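Local coordinates for protein catalase (Exiguobacterium oxidotolerans, PDB 2J2M) that probably breaks down hydrogen peroxide into water and oxygen at a heme iron, as a tetrameric catalase, at residues E426-M431 and M437-N442. Sequence-based numbering, arbitrary orientation.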
ATOM      1  N   GLU A 426       7.240  38.175 -28.865  1.00 14.79           N
ATOM      2  CA  GLU A 426       8.668  38.142 -29.209  1.00 16.04           C
ATOM      3  C   GLU A 426       9.101  36.757 -29.668  1.00 15.72           C
ATOM      4  O   GLU A 426       9.803  36.635 -30.671  1.00 16.22           O
ATOM      5  CB  GLU A 426       9.540  38.568 -28.027  1.00 16.32           C
ATOM      6  CG  GLU A 426       9.325  40.007 -27.543  1.00 18.16           C
ATOM      7  CD  GLU A 426      10.087  40.284 -26.265  1.00 19.30           C
ATOM      8  OE1 GLU A 426      11.321  40.489 -26.349  1.00 22.77           O
ATOM      9  OE2 GLU A 426       9.455  40.280 -25.178  1.00 23.68           O
ATOM     10  N   VAL A 427       8.676  35.717 -28.942  1.00 15.48           N
ATOM     11  CA  VAL A 427       8.947  34.330 -29.353  1.00 14.78           C
ATOM     12  C   VAL A 427       8.398  34.072 -30.751  1.00 15.14           C
ATOM     13  O   VAL A 427       9.113  33.524 -31.597  1.00 15.19           O
ATOM     14  CB  VAL A 427       8.430  33.253 -28.337  1.00 14.85           C
ATOM     15  CG1 VAL A 427       8.516  31.834 -28.949  1.00 14.27           C
ATOM     16  CG2 VAL A 427       9.205  33.318 -27.000  1.00 12.79           C
ATOM     17  N   TYR A 428       7.156  34.481 -31.020  1.00 15.16           N
ATOM     18  CA  TYR A 428       6.628  34.307 -32.377  1.00 15.98           C
ATOM     19  C   TYR A 428       7.529  34.978 -33.446  1.00 16.36           C
ATOM     20  O   TYR A 428       7.918  34.342 -34.444  1.00 16.26           O
ATOM     21  CB  TYR A 428       5.184  34.811 -32.499  1.00 16.04           C
ATOM     22  CG  TYR A 428       4.619  34.666 -33.902  1.00 16.87           C
ATOM     23  CD1 TYR A 428       4.515  35.767 -34.760  1.00 17.63           C
ATOM     24  CD2 TYR A 428       4.209  33.415 -34.378  1.00 16.50           C
ATOM     25  CE1 TYR A 428       4.003  35.622 -36.045  1.00 17.22           C
ATOM     26  CE2 TYR A 428       3.703  33.259 -35.639  1.00 16.43           C
ATOM     27  CZ  TYR A 428       3.601  34.360 -36.477  1.00 17.22           C
ATOM     28  OH  TYR A 428       3.090  34.182 -37.742  1.00 16.95           O
ATOM     29  N   ARG A 429       7.874  36.245 -33.215  1.00 16.43           N
ATOM     30  CA  ARG A 429       8.645  37.023 -34.189  1.00 17.23           C
ATOM     31  C   ARG A 429      10.104  36.573 -34.327  1.00 17.82           C
ATOM     32  O   ARG A 429      10.721  36.801 -35.361  1.00 17.12           O
ATOM     33  CB  ARG A 429       8.529  38.536 -33.922  1.00 17.15           C
ATOM     34  CG  ARG A 429       7.150  39.092 -34.308  1.00 17.13           C
ATOM     35  CD  ARG A 429       6.963  40.558 -33.955  1.00 16.19           C
ATOM     36  NE  ARG A 429       7.131  40.837 -32.526  1.00 14.96           N
ATOM     37  CZ  ARG A 429       6.143  40.853 -31.632  1.00 14.21           C
ATOM     38  NH1 ARG A 429       6.417  41.136 -30.363  1.00 11.75           N
ATOM     39  NH2 ARG A 429       4.886  40.569 -31.992  1.00 12.10           N
ATOM     40  N   ARG A 430      10.632  35.903 -33.299  1.00 18.45           N
ATOM     41  CA  ARG A 430      11.957  35.281 -33.380  1.00 18.88           C
ATOM     42  C   ARG A 430      12.028  34.015 -34.264  1.00 19.23           C
ATOM     43  O   ARG A 430      13.118  33.542 -34.581  1.00 18.88           O
ATOM     44  CB  ARG A 430      12.484  34.995 -31.971  1.00 19.02           C
ATOM     45  CG  ARG A 430      13.119  36.215 -31.323  1.00 19.76           C
ATOM     46  CD  ARG A 430      13.033  36.123 -29.821  1.00 22.89           C
ATOM     47  NE  ARG A 430      13.775  37.197 -29.150  1.00 24.41           N
ATOM     48  CZ  ARG A 430      15.086  37.176 -28.896  1.00 22.24           C
ATOM     49  NH1 ARG A 430      15.833  36.136 -29.258  1.00 19.14           N
ATOM     50  NH2 ARG A 430      15.642  38.203 -28.267  1.00 20.57           N
ATOM     51  N   MET A 431      10.869  33.489 -34.665  1.00 19.88           N
ATOM     52  CA  MET A 431      10.778  32.245 -35.461  1.00 20.73           C
ATOM     53  C   MET A 431      11.076  32.483 -36.944  1.00 21.50           C
ATOM     54  O   MET A 431      10.767  33.552 -37.471  1.00 21.13           O
ATOM     55  CB  MET A 431       9.365  31.628 -35.364  1.00 20.13           C
ATOM     56  CG  MET A 431       8.962  31.056 -34.013  1.00 20.42           C
ATOM     57  SD  MET A 431       7.264  30.394 -33.992  1.00 20.60           S
ATOM     58  CE  MET A 431       6.989  30.316 -32.222  1.00 18.74           C
ATOM     59  N   MET A 437       4.805  29.018 -40.017  1.00 20.17           N
ATOM     60  CA  MET A 437       3.807  28.319 -40.819  1.00 20.42           C
ATOM     61  C   MET A 437       3.417  26.968 -40.192  1.00 19.10           C
ATOM     62  O   MET A 437       2.238  26.605 -40.194  1.00 18.78           O
ATOM     63  CB  MET A 437       4.261  28.178 -42.283  1.00 21.47           C
ATOM     64  CG  MET A 437       3.185  27.621 -43.246  1.00 26.46           C
ATOM     65  SD  MET A 437       1.542  28.437 -43.154  1.00 37.04           S
ATOM     66  CE  MET A 437       1.622  29.560 -44.567  1.00 34.34           C
ATOM     67  N   ALA A 438       4.399  26.250 -39.640  1.00 17.47           N
ATOM     68  CA  ALA A 438       4.139  25.030 -38.863  1.00 16.39           C
ATOM     69  C   ALA A 438       3.234  25.332 -37.676  1.00 15.39           C
ATOM     70  O   ALA A 438       2.282  24.592 -37.417  1.00 15.20           O
ATOM     71  CB  ALA A 438       5.445  24.380 -38.385  1.00 15.67           C
ATOM     72  N   LEU A 439       3.531  26.424 -36.968  1.00 14.73           N
ATOM     73  CA  LEU A 439       2.755  26.822 -35.789  1.00 14.20           C
ATOM     74  C   LEU A 439       1.300  27.099 -36.146  1.00 14.47           C
ATOM     75  O   LEU A 439       0.393  26.667 -35.436  1.00 14.28           O
ATOM     76  CB  LEU A 439       3.378  28.035 -35.100  1.00 13.86           C
ATOM     77  CG  LEU A 439       2.574  28.672 -33.954  1.00 14.06           C
ATOM     78  CD1 LEU A 439       2.600  27.794 -32.698  1.00 13.41           C
ATOM     79  CD2 LEU A 439       3.046  30.083 -33.629  1.00 13.31           C
ATOM     80  N   LEU A 440       1.089  27.825 -37.247  1.00 14.95           N
ATOM     81  CA  LEU A 440      -0.256  28.153 -37.720  1.00 15.12           C
ATOM     82  C   LEU A 440      -1.033  26.894 -38.096  1.00 15.06           C
ATOM     83  O   LEU A 440      -2.160  26.723 -37.664  1.00 15.88           O
ATOM     84  CB  LEU A 440      -0.213  29.173 -38.884  1.00 15.26           C
ATOM     85  CG  LEU A 440      -1.533  29.658 -39.518  1.00 14.79           C
ATOM     86  CD1 LEU A 440      -2.489  30.311 -38.493  1.00 11.01           C
ATOM     87  CD2 LEU A 440      -1.263  30.608 -40.703  1.00 14.63           C
ATOM     88  N   ASN A 441      -0.428  25.994 -38.859  1.00 15.47           N
ATOM     89  CA  ASN A 441      -1.122  24.765 -39.251  1.00 16.21           C
ATOM     90  C   ASN A 441      -1.457  23.845 -38.065  1.00 15.71           C
ATOM     91  O   ASN A 441      -2.533  23.251 -38.035  1.00 15.69           O
ATOM     92  CB  ASN A 441      -0.405  24.040 -40.420  1.00 16.83           C
ATOM     93  CG  ASN A 441      -0.528  24.818 -41.764  1.00 21.07           C
ATOM     94  OD1 ASN A 441      -1.379  24.495 -42.614  1.00 26.60           O
ATOM     95  ND2 ASN A 441       0.278  25.877 -41.929  1.00 23.95           N
ATOM     96  N   ASN A 442      -0.565  23.760 -37.075  1.00 15.08           N
ATOM     97  CA  ASN A 442      -0.825  22.953 -35.868  1.00 14.71           C
ATOM     98  C   ASN A 442      -1.912  23.546 -34.955  1.00 13.84           C
ATOM     99  O   ASN A 442      -2.789  22.832 -34.482  1.00 12.96           O
ATOM    100  CB  ASN A 442       0.471  22.718 -35.066  1.00 14.86           C
ATOM    101  CG  ASN A 442       1.526  21.957 -35.850  1.00 15.27           C
ATOM    102  OD1 ASN A 442       1.211  21.107 -36.677  1.00 15.75           O
ATOM    103  ND2 ASN A 442       2.796  22.261 -35.582  1.00 15.48           N
TER
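At the edge of the Y428 ring, close to its plane, sits the methyl CD2 of L439, so the phenol meets the neighbouring helix through its rim and not through a face. The closest approach is from Y428 CD2 to L439 CD2, 3.6 Å; the methyl stands level with that ring carbon, with Y428 CE2 a little farther off at 3.8 Å. Such packing illustrates how a single branch of a leucine can join two successive helices: the same methyl is touched by the thioether end of M431, whose CE stands 4.2 Å from L439 CD2. Here the M431 chain, extended beyond CG, runs at about a right angle to the leucine. With CG anti to the backbone N (chi1 179°) and beside the carbonyl carbon, the tyrosine ring is brought up to L439, although the CB bond itself does not aim there. Y428 and L439 are buried, and M178 of helix 174-180 touches both, while L470 of helix 468-477 packs on the tyrosine and F181 on the leucine.

A second flat group, the amide of N441, turns back on its own helix. N441 ND2 donates to M437 O at 2.7 Å and nearly straight (172°), with the acceptor almost in the amide plane. The same carbonyl receives N441 N from the opposite face, so two donors from one residue grip it. Close to the link between the helices, Y428 O accepts a hydrogen bond from Q436 NE2, adding a polar tie beside the apolar contact.

Helices 422-430 and 433-447 follow each other after a very short link, two consecutive helices packed through side chains across that connection, within the C-terminal helical region of catalases that corresponds to the catalase-related immune-responsive family.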